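Local coordinates for Dps family DNA-binding stress response protein (Thermosynechococcus elongatus, PDB 2C41) that probably binds and oxidises iron, and perhaps binds DNA, as a twelve-subunit antioxidant protein of the Dps family in a thermophilic cyanobacterium, at residues C[13-18]-C[64-69]; C[97-102]-C[144-149]; C[111-116]-C[133-138]. All coordinates share one frame; numbering follows the deposited sequence.

Contact 1. Residues C[13-18]-C[64-69]; sequences TTLKRE and ERSLML
Leu15 lies against Arg65, Ser66 and Leu69 of the facing segment. At its root, Leu15 CB sits 3.4 Å from Ser66 OG, a carbon against a hydroxyl. With CG beside the backbone N (chi1 -72°), both methyls come to rest over the Arg65 methylenes. Leu15 CD1 meets Leu69 CD1 at 3.5 Å, the two side chains running roughly at right angles, and also lies 3.8 Å from Arg65 CG. Leu15 CD2 rests on the same methylene, also at 3.8 Å from Arg65 CG, with Arg65 CB close behind. Arg65 thus lends its aliphatic base to the leucine while its guanidinium turns elsewhere: NE bonds Thr128 OG1 and NH1 pairs with Asp125, both of its own chain, and NH2 bonds Gln140 of a second subunit. An alanine here is likely to open a gap between the Arg65 methylenes and the Leu69 methyl. Beside this apolar centre a water joins the segments: it hydrogen-bonds to Ser66 OG at 2.7 Å and accepts a bond from Lys16 NZ at 2.8 Å, NZ also bonding Gln72 O. The contact ties the early turns of helix 6-35 to the end of helix 41-68 and the residue that follows it, and helix 126-149 closes in on both, through Tyr132 against Leu15 and Leu131 against Arg65.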
loop_
_atom_site.group_PDB
_atom_site.type_symbol
_atom_site.label_atom_id
_atom_site.label_comp_id
_atom_site.label_asym_id
_atom_site.label_seq_id
_atom_site.Cartn_x
_atom_site.Cartn_y
_atom_site.Cartn_z
ATOM N N THR C 13 -22.421 -32.082 12.985
ATOM C CA THR C 13 -21.699 -32.596 14.153
ATOM C C THR C 13 -20.182 -32.464 13.944
ATOM O O THR C 13 -19.476 -32.010 14.842
ATOM C CB THR C 13 -22.121 -34.058 14.460
ATOM O OG1 THR C 13 -23.508 -34.074 14.818
ATOM C CG2 THR C 13 -21.289 -34.658 15.584
ATOM N N THR C 14 -19.698 -32.816 12.750
ATOM C CA THR C 14 -18.263 -32.702 12.459
ATOM C C THR C 14 -17.796 -31.250 12.546
ATOM O O THR C 14 -16.720 -30.982 13.074
ATOM C CB THR C 14 -17.845 -33.293 11.090
ATOM O OG1 THR C 14 -18.209 -32.402 10.020
ATOM C CG2 THR C 14 -18.446 -34.696 10.876
ATOM N N LEU C 15 -18.607 -30.319 12.048
ATOM C CA LEU C 15 -18.195 -28.904 12.040
ATOM C C LEU C 15 -18.060 -28.356 13.458
ATOM O O LEU C 15 -17.155 -27.587 13.742
ATOM C CB LEU C 15 -19.147 -28.034 11.214
ATOM C CG LEU C 15 -19.040 -28.239 9.698
ATOM C CD1 LEU C 15 -20.308 -27.788 8.977
ATOM C CD2 LEU C 15 -17.771 -27.549 9.115
ATOM N N LYS C 16 -18.959 -28.766 14.346
ATOM C CA LYS C 16 -18.883 -28.318 15.738
ATOM C C LYS C 16 -17.599 -28.818 16.399
ATOM O O LYS C 16 -16.895 -28.050 17.066
ATOM C CB LYS C 16 -20.119 -28.764 16.528
ATOM C CG LYS C 16 -21.398 -28.067 16.099
ATOM C CD LYS C 16 -22.363 -27.991 17.274
ATOM C CE LYS C 16 -23.815 -28.243 16.900
ATOM N NZ LYS C 16 -24.285 -27.797 15.554
ATOM N N ARG C 17 -17.295 -30.102 16.205
ATOM C CA ARG C 17 -16.071 -30.691 16.743
ATOM C C ARG C 17 -14.832 -30.002 16.165
ATOM O O ARG C 17 -13.912 -29.645 16.906
ATOM C CB ARG C 17 -16.020 -32.199 16.462
ATOM C CG ARG C 17 -14.700 -32.871 16.890
ATOM C CD ARG C 17 -14.772 -34.418 16.840
ATOM N NE ARG C 17 -15.618 -34.923 15.754
ATOM C CZ ARG C 17 -15.311 -34.886 14.454
ATOM N NH1 ARG C 17 -14.164 -34.359 14.041
ATOM N NH2 ARG C 17 -16.168 -35.380 13.561
ATOM N N GLU C 18 -14.827 -29.823 14.844
ATOM C CA GLU C 18 -13.705 -29.208 14.158
ATOM C C GLU C 18 -13.515 -27.755 14.611
ATOM O O GLU C 18 -12.385 -27.318 14.874
ATOM C CB GLU C 18 -13.896 -29.311 12.642
ATOM C CG GLU C 18 -13.813 -30.756 12.106
ATOM C CD GLU C 18 -12.387 -31.229 11.839
ATOM O OE1 GLU C 18 -11.424 -30.477 12.123
ATOM O OE2 GLU C 18 -12.225 -32.365 11.332
ATOM N N GLU C 64 -18.921 -20.445 10.668
ATOM C CA GLU C 64 -19.889 -19.926 9.703
ATOM C C GLU C 64 -20.353 -20.982 8.696
ATOM O O GLU C 64 -21.462 -20.885 8.160
ATOM C CB GLU C 64 -19.373 -18.641 9.053
ATOM C CG GLU C 64 -19.093 -17.564 10.118
ATOM C CD GLU C 64 -19.203 -16.151 9.609
ATOM O OE1 GLU C 64 -18.927 -15.905 8.407
ATOM O OE2 GLU C 64 -19.558 -15.284 10.435
ATOM N N ARG C 65 -19.535 -22.016 8.477
ATOM C CA ARG C 65 -19.968 -23.138 7.637
ATOM C C ARG C 65 -21.249 -23.772 8.197
ATOM O O ARG C 65 -22.167 -24.090 7.439
ATOM C CB ARG C 65 -18.864 -24.189 7.471
ATOM C CG ARG C 65 -19.177 -25.250 6.389
ATOM C CD ARG C 65 -19.119 -24.669 4.957
ATOM N NE ARG C 65 -19.747 -25.574 3.984
ATOM C CZ ARG C 65 -20.268 -25.185 2.822
ATOM N NH1 ARG C 65 -20.838 -26.077 2.012
ATOM N NH2 ARG C 65 -20.226 -23.905 2.463
ATOM N N SER C 66 -21.316 -23.921 9.522
ATOM C CA SER C 66 -22.528 -24.439 10.169
ATOM C C SER C 66 -23.751 -23.577 9.855
ATOM O O SER C 66 -24.826 -24.100 9.544
ATOM C CB SER C 66 -22.335 -24.562 11.678
ATOM O OG SER C 66 -21.425 -25.602 11.982
ATOM N N LEU C 67 -23.589 -22.259 9.945
ATOM C CA LEU C 67 -24.666 -21.318 9.617
ATOM C C LEU C 67 -25.110 -21.424 8.158
ATOM O O LEU C 67 -26.301 -21.340 7.861
ATOM C CB LEU C 67 -24.243 -19.875 9.904
ATOM C CG LEU C 67 -24.216 -19.267 11.316
ATOM C CD1 LEU C 67 -25.323 -19.762 12.237
ATOM C CD2 LEU C 67 -22.879 -19.439 11.953
ATOM N N MET C 68 -24.147 -21.620 7.254
ATOM C CA MET C 68 -24.446 -21.742 5.825
ATOM C C MET C 68 -25.214 -23.020 5.488
ATOM O O MET C 68 -25.826 -23.130 4.411
ATOM C CB MET C 68 -23.161 -21.655 5.005
ATOM C CG MET C 68 -22.535 -20.281 5.046
ATOM S SD MET C 68 -20.923 -20.246 4.231
ATOM C CE MET C 68 -20.027 -19.355 5.467
ATOM N N LEU C 69 -25.170 -23.970 6.418
ATOM C CA LEU C 69 -25.870 -25.252 6.287
ATOM C C LEU C 69 -27.151 -25.272 7.127
ATOM O O LEU C 69 -27.711 -26.338 7.399
ATOM C CB LEU C 69 -24.936 -26.398 6.684
ATOM C CG LEU C 69 -23.676 -26.580 5.831
ATOM C CD1 LEU C 69 -22.757 -27.641 6.441
ATOM C CD2 LEU C 69 -24.013 -26.931 4.396
HETATM O O HOH W 1 -22.841 -27.625 13.149
#

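Contact 2. Residues C[97-102]-C[144-149]; sequences QMIEEA and WFLKEF
Glu101 OE2, held by the hydroxyls of Tyr32 and Ser89, ends a side chain that takes no part where Ile99 and Ala102 of the same helix meet Leu146 and Phe149. No hydrogen bond crosses from one segment to the other; the side-chain contacts are apolar, with one methyl set against a backbone carbonyl oxygen. Ile99 makes contact through two separate branches. The Ile99 CG2 methyl, anti to the backbone N, lies over the backbone of the opposite helix, 3.4 Å from Leu146 O, and reaches Leu146 CG at 3.9 Å. The other branch extends fully (chi2 178°) and carries Ile99 CD1 to Phe149 CB at 3.7 Å. CD1 approaches the start of the ring obliquely, and the ring itself leads on, away from the isoleucine. Beyond the chain, Ile99 also touches Leu156 of a neighbouring subunit.

Ala102, one turn along from Ile99, offers only a methyl, which meets the CD2 branch of the leucine: Ala102 CB stands 3.6 Å from Leu146 CD2. Ile99 CG2, by contrast, lies by CB, CG and CD1 of Leu146. Both torsions of this leucine fall away from the usual staggered values, so the exact placement of its methyls is uncertain.

The backbones come nearest at Ile99 and Leu146, their CA atoms 6.1 Å apart, and the axes of the two segments approach to 9.4 Å at 145°, an antiparallel but clearly tilted pair. Around them, helix 6-35 supplies Tyr29 to Leu146 and Tyr32 to Ala102, while helix 41-68 receives the Phe149 ring on Leu44 and Leu47, so that all four long helices of the bundle converge at this end.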
loop_
_atom_site.group_PDB
_atom_site.type_symbol
_atom_site.label_atom_id
_atom_site.label_comp_id
_atom_site.label_asym_id
_atom_site.label_seq_id
_atom_site.Cartn_x
_atom_site.Cartn_y
_atom_site.Cartn_z
ATOM N N GLN C 97 8.354 -30.505 24.879
ATOM C CA GLN C 97 7.017 -31.006 25.203
ATOM C C GLN C 97 5.907 -30.231 24.495
ATOM O O GLN C 97 4.931 -30.819 24.047
ATOM C CB GLN C 97 6.777 -30.992 26.715
ATOM C CG GLN C 97 7.438 -32.164 27.424
ATOM C CD GLN C 97 7.432 -32.044 28.944
ATOM O OE1 GLN C 97 7.352 -30.943 29.509
ATOM N NE2 GLN C 97 7.542 -33.194 29.620
ATOM N N MET C 98 6.053 -28.911 24.411
ATOM C CA MET C 98 5.071 -28.083 23.690
ATOM C C MET C 98 4.962 -28.516 22.233
ATOM O O MET C 98 3.861 -28.684 21.694
ATOM C CB MET C 98 5.477 -26.606 23.723
ATOM C CG MET C 98 5.387 -25.961 25.093
ATOM S SD MET C 98 6.039 -24.276 25.010
ATOM C CE MET C 98 6.268 -23.971 26.762
ATOM N N ILE C 99 6.117 -28.681 21.602
ATOM C CA ILE C 99 6.198 -29.094 20.200
ATOM C C ILE C 99 5.598 -30.495 19.992
ATOM O O ILE C 99 4.816 -30.698 19.062
ATOM C CB ILE C 99 7.639 -28.973 19.661
ATOM C CG1 ILE C 99 8.077 -27.492 19.686
ATOM C CG2 ILE C 99 7.734 -29.529 18.234
ATOM C CD1 ILE C 99 9.509 -27.242 19.222
ATOM N N GLU C 100 5.943 -31.432 20.870
ATOM C CA GLU C 100 5.403 -32.789 20.804
ATOM C C GLU C 100 3.877 -32.798 20.971
ATOM O O GLU C 100 3.171 -33.504 20.247
ATOM C CB GLU C 100 6.082 -33.683 21.839
ATOM C CG GLU C 100 7.594 -33.823 21.629
ATOM C CD GLU C 100 7.999 -35.041 20.816
ATOM O OE1 GLU C 100 7.188 -35.513 19.982
ATOM O OE2 GLU C 100 9.143 -35.524 21.008
ATOM N N GLU C 101 3.384 -32.006 21.921
ATOM C CA GLU C 101 1.945 -31.863 22.159
ATOM C C GLU C 101 1.252 -31.299 20.917
ATOM O O GLU C 101 0.216 -31.812 20.491
ATOM C CB GLU C 101 1.695 -30.942 23.360
ATOM C CG GLU C 101 0.237 -30.810 23.753
ATOM C CD GLU C 101 0.066 -30.041 25.044
ATOM O OE1 GLU C 101 -0.174 -30.689 26.080
ATOM O OE2 GLU C 101 0.198 -28.798 25.027
ATOM N N ALA C 102 1.832 -30.243 20.345
ATOM C CA ALA C 102 1.290 -29.617 19.134
ATOM C C ALA C 102 1.196 -30.621 17.988
ATOM O O ALA C 102 0.163 -30.705 17.317
ATOM C CB ALA C 102 2.136 -28.407 18.721
ATOM N N TRP C 144 4.697 -30.620 9.770
ATOM C CA TRP C 144 6.030 -30.726 9.189
ATOM C C TRP C 144 7.035 -29.773 9.877
ATOM O O TRP C 144 8.097 -30.214 10.319
ATOM C CB TRP C 144 5.970 -30.524 7.669
ATOM C CG TRP C 144 7.266 -30.100 7.059
ATOM C CD1 TRP C 144 8.492 -30.684 7.220
ATOM C CD2 TRP C 144 7.456 -28.992 6.182
ATOM N NE1 TRP C 144 9.443 -29.990 6.501
ATOM C CE2 TRP C 144 8.828 -28.950 5.851
ATOM C CE3 TRP C 144 6.595 -28.022 5.646
ATOM C CZ2 TRP C 144 9.365 -27.967 5.012
ATOM C CZ3 TRP C 144 7.129 -27.048 4.802
ATOM C CH2 TRP C 144 8.505 -27.032 4.497
ATOM N N PHE C 145 6.691 -28.486 9.972
ATOM C CA PHE C 145 7.537 -27.495 10.661
ATOM C C PHE C 145 7.915 -27.947 12.070
ATOM O O PHE C 145 9.093 -27.940 12.453
ATOM C CB PHE C 145 6.824 -26.134 10.745
ATOM C CG PHE C 145 7.164 -25.185 9.618
ATOM C CD1 PHE C 145 6.809 -25.483 8.304
ATOM C CD2 PHE C 145 7.810 -23.980 9.880
ATOM C CE1 PHE C 145 7.119 -24.601 7.261
ATOM C CE2 PHE C 145 8.119 -23.085 8.845
ATOM C CZ PHE C 145 7.771 -23.397 7.538
ATOM N N LEU C 146 6.903 -28.341 12.841
ATOM C CA LEU C 146 7.105 -28.759 14.227
ATOM C C LEU C 146 8.026 -29.973 14.325
ATOM O O LEU C 146 8.948 -29.993 15.143
ATOM C CB LEU C 146 5.757 -29.070 14.876
ATOM C CG LEU C 146 4.991 -28.129 15.821
ATOM C CD1 LEU C 146 5.594 -26.758 16.029
ATOM C CD2 LEU C 146 3.521 -28.053 15.416
ATOM N N LYS C 147 7.776 -30.973 13.483
ATOM C CA LYS C 147 8.586 -32.189 13.474
ATOM C C LYS C 147 10.057 -31.894 13.199
ATOM O O LYS C 147 10.940 -32.521 13.789
ATOM C CB LYS C 147 8.037 -33.198 12.459
ATOM C CG LYS C 147 6.782 -33.919 12.942
ATOM C CD LYS C 147 6.152 -34.751 11.813
ATOM C CE LYS C 147 7.111 -35.837 11.287
ATOM N NZ LYS C 147 7.329 -36.896 12.301
ATOM N N GLU C 148 10.323 -30.937 12.313
ATOM C CA GLU C 148 11.705 -30.556 12.004
ATOM C C GLU C 148 12.468 -30.108 13.252
ATOM O O GLU C 148 13.646 -30.419 13.400
ATOM C CB GLU C 148 11.760 -29.467 10.925
ATOM C CG GLU C 148 11.279 -29.925 9.537
ATOM C CD GLU C 148 11.998 -31.183 9.055
ATOM O OE1 GLU C 148 11.339 -32.081 8.476
ATOM O OE2 GLU C 148 13.222 -31.291 9.285
ATOM N N PHE C 149 11.797 -29.386 14.151
ATOM C CA PHE C 149 12.445 -28.916 15.383
ATOM C C PHE C 149 12.900 -30.064 16.283
ATOM O O PHE C 149 13.800 -29.897 17.109
ATOM C CB PHE C 149 11.523 -27.978 16.148
ATOM C CG PHE C 149 11.550 -26.568 15.637
ATOM C CD1 PHE C 149 10.687 -26.163 14.621
ATOM C CD2 PHE C 149 12.451 -25.647 16.166
ATOM C CE1 PHE C 149 10.717 -24.843 14.148
ATOM C CE2 PHE C 149 12.493 -24.330 15.703
ATOM C CZ PHE C 149 11.628 -23.926 14.695
#

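Contact 3. Residues C[111-116]-C[133-138]; sequences TEMHQD and TRLVQT
Met113 reaches straight across to Leu135 and Val136, and the closest packing of the contact gathers along it. From CB the chain is extended (chi2 -167°, chi3 178°), which lays the thioether over the backbone of the partner helix: Met113 SD is 3.5 Å from Val136 N, and the terminal Met113 CE comes to 3.8 Å from Leu135 CB. Nearer the root, Met113 CB lies 3.8 Å from Val136 CG2. The methionine thus meets its partners through CB, SD and CE, and the buried Leu135 continues past it toward Met58 of helix 41-68.

The other flank is thinner and less buried. There His114, a partly exposed residue, swings its ring back toward Val136, the two side chains at about a right angle. Only one methyl meets it: Val136 CG2 approaches the ring obliquely, at 3.7 Å from His114 CE1. That methyl, anti to the backbone N, touches both the ring and Met113 CB. The imidazole does not swing loosely, because ND1 is hydrogen-bonded to Ile110 O of its own helix. Farther along this flank the neighbouring subunit takes over, with Gly124 against His114 and Ile126 against Val136.

The axes of the two segments run nearly antiparallel, at 166° and 9.5 Å. With no hydrogen bond between the segments, the pairing of helices 95-122 and 126-149 here rests on shape and on apolar and sulfur contacts. The charged groups are directed elsewhere: Glu112 and Asp116 form salt bridges with Arg17 of helix 6-35, and Arg134 with Glu61 of helix 41-68. Between these segments, then, no polar bond adds to the packing, while their charged residues pair with other helices.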
loop_
_atom_site.group_PDB
_atom_site.type_symbol
_atom_site.label_atom_id
_atom_site.label_comp_id
_atom_site.label_asym_id
_atom_site.label_seq_id
_atom_site.Cartn_x
_atom_site.Cartn_y
_atom_site.Cartn_z
ATOM N N THR C 111 -6.224 -36.417 10.951
ATOM C CA THR C 111 -7.016 -37.640 10.837
ATOM C C THR C 111 -8.510 -37.311 10.776
ATOM O O THR C 111 -9.217 -37.801 9.890
ATOM C CB THR C 111 -6.716 -38.627 11.976
ATOM O OG1 THR C 111 -5.374 -39.101 11.823
ATOM C CG2 THR C 111 -7.683 -39.829 11.951
ATOM N N GLU C 112 -8.968 -36.479 11.704
ATOM C CA GLU C 112 -10.375 -36.086 11.751
ATOM C C GLU C 112 -10.840 -35.356 10.494
ATOM O O GLU C 112 -11.943 -35.612 10.011
ATOM C CB GLU C 112 -10.676 -35.252 12.995
ATOM C CG GLU C 112 -10.644 -36.076 14.287
ATOM C CD GLU C 112 -11.223 -35.347 15.479
ATOM O OE1 GLU C 112 -11.366 -35.987 16.545
ATOM O OE2 GLU C 112 -11.536 -34.141 15.374
ATOM N N MET C 113 -10.014 -34.455 9.964
ATOM C CA MET C 113 -10.394 -33.733 8.751
ATOM C C MET C 113 -10.527 -34.652 7.539
ATOM O O MET C 113 -11.403 -34.445 6.701
ATOM C CB MET C 113 -9.438 -32.578 8.466
ATOM C CG MET C 113 -9.681 -31.369 9.379
ATOM S SD MET C 113 -8.811 -29.913 8.769
ATOM C CE MET C 113 -9.334 -28.708 10.004
ATOM N N HIS C 114 -9.679 -35.674 7.451
ATOM C CA HIS C 114 -9.822 -36.657 6.372
ATOM C C HIS C 114 -11.132 -37.437 6.542
ATOM O O HIS C 114 -11.876 -37.636 5.580
ATOM C CB HIS C 114 -8.617 -37.597 6.312
ATOM C CG HIS C 114 -7.410 -36.994 5.658
ATOM N ND1 HIS C 114 -6.545 -36.150 6.322
ATOM C CD2 HIS C 114 -6.920 -37.123 4.401
ATOM C CE1 HIS C 114 -5.578 -35.779 5.498
ATOM N NE2 HIS C 114 -5.787 -36.348 4.322
ATOM N N GLN C 115 -11.412 -37.864 7.767
ATOM C CA GLN C 115 -12.664 -38.573 8.068
ATOM C C GLN C 115 -13.884 -37.692 7.789
ATOM O O GLN C 115 -14.864 -38.140 7.173
ATOM C CB GLN C 115 -12.670 -39.064 9.519
ATOM C CG GLN C 115 -11.649 -40.164 9.770
ATOM C CD GLN C 115 -11.525 -40.584 11.225
ATOM O OE1 GLN C 115 -11.150 -41.726 11.503
ATOM N NE2 GLN C 115 -11.805 -39.671 12.158
ATOM N N ASP C 116 -13.804 -36.438 8.220
ATOM C CA ASP C 116 -14.910 -35.498 8.078
ATOM C C ASP C 116 -15.137 -35.057 6.629
ATOM O O ASP C 116 -16.281 -34.829 6.219
ATOM C CB ASP C 116 -14.700 -34.296 8.994
ATOM C CG ASP C 116 -14.723 -34.674 10.466
ATOM O OD1 ASP C 116 -14.215 -33.879 11.277
ATOM O OD2 ASP C 116 -15.247 -35.758 10.821
ATOM N N THR C 133 -10.636 -30.105 3.068
ATOM C CA THR C 133 -9.536 -30.438 2.156
ATOM C C THR C 133 -8.493 -29.318 2.108
ATOM O O THR C 133 -7.291 -29.584 2.086
ATOM C CB THR C 133 -10.056 -30.768 0.759
ATOM O OG1 THR C 133 -10.892 -31.931 0.835
ATOM C CG2 THR C 133 -8.901 -31.056 -0.214
ATOM N N ARG C 134 -8.960 -28.071 2.104
ATOM C CA ARG C 134 -8.057 -26.913 2.145
ATOM C C ARG C 134 -7.374 -26.781 3.511
ATOM O O ARG C 134 -6.146 -26.651 3.602
ATOM C CB ARG C 134 -8.816 -25.628 1.786
ATOM C CG ARG C 134 -7.998 -24.341 1.976
ATOM C CD ARG C 134 -8.634 -23.138 1.289
ATOM N NE ARG C 134 -10.037 -22.938 1.663
ATOM C CZ ARG C 134 -10.460 -22.344 2.782
ATOM N NH1 ARG C 134 -11.767 -22.223 2.999
ATOM N NH2 ARG C 134 -9.599 -21.857 3.677
ATOM N N LEU C 135 -8.175 -26.810 4.573
ATOM C CA LEU C 135 -7.651 -26.586 5.918
ATOM C C LEU C 135 -6.651 -27.650 6.356
ATOM O O LEU C 135 -5.668 -27.343 7.035
ATOM C CB LEU C 135 -8.783 -26.461 6.947
ATOM C CG LEU C 135 -9.766 -25.284 6.795
ATOM C CD1 LEU C 135 -10.659 -25.199 8.039
ATOM C CD2 LEU C 135 -9.036 -23.962 6.530
ATOM N N VAL C 136 -6.892 -28.898 5.968
ATOM C CA VAL C 136 -5.996 -29.978 6.396
ATOM C C VAL C 136 -4.554 -29.768 5.897
ATOM O O VAL C 136 -3.603 -30.161 6.568
ATOM C CB VAL C 136 -6.575 -31.382 6.056
ATOM C CG1 VAL C 136 -6.340 -31.737 4.595
ATOM C CG2 VAL C 136 -5.993 -32.455 6.983
ATOM N N GLN C 137 -4.395 -29.111 4.743
ATOM C CA GLN C 137 -3.060 -28.857 4.189
ATOM C C GLN C 137 -2.260 -27.896 5.070
ATOM O O GLN C 137 -1.045 -28.037 5.217
ATOM C CB GLN C 137 -3.156 -28.345 2.748
ATOM C CG GLN C 137 -3.797 -29.370 1.807
ATOM C CD GLN C 137 -4.156 -28.794 0.455
ATOM O OE1 GLN C 137 -5.349 -28.658 0.107
ATOM N NE2 GLN C 137 -3.136 -28.426 -0.311
ATOM N N THR C 138 -2.953 -26.926 5.665
ATOM C CA THR C 138 -2.309 -26.014 6.616
ATOM C C THR C 138 -1.844 -26.788 7.861
ATOM O O THR C 138 -0.727 -26.601 8.334
ATOM C CB THR C 138 -3.250 -24.847 6.963
ATOM O OG1 THR C 138 -3.432 -24.058 5.779
ATOM C CG2 THR C 138 -2.670 -23.977 8.067
#

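All three contacts belong to one ferritin-like four-helix bundle. Contact 1 joins helices 6-35 and 41-68 and closes first along the chain; contacts 2 and 3 both pair helices 95-122 and 126-149, with contact 3 nested inside the loop that contact 2 closes. Contacts 1 and 2 lie on opposite sides of the chain's centre, their own centres about 28 Å apart, while contact 3 is centred about 14 Å from contact 1 and 19 Å from contact 2. Contacts 1 and 3 touch: Asp116 OD1 is 2.8 Å from Arg17 NH1 and 2.5 Å from Glu18 OE2, a carboxylate pair that may share a proton. The two helix pairs are thereby linked within each subunit of the dodecamer.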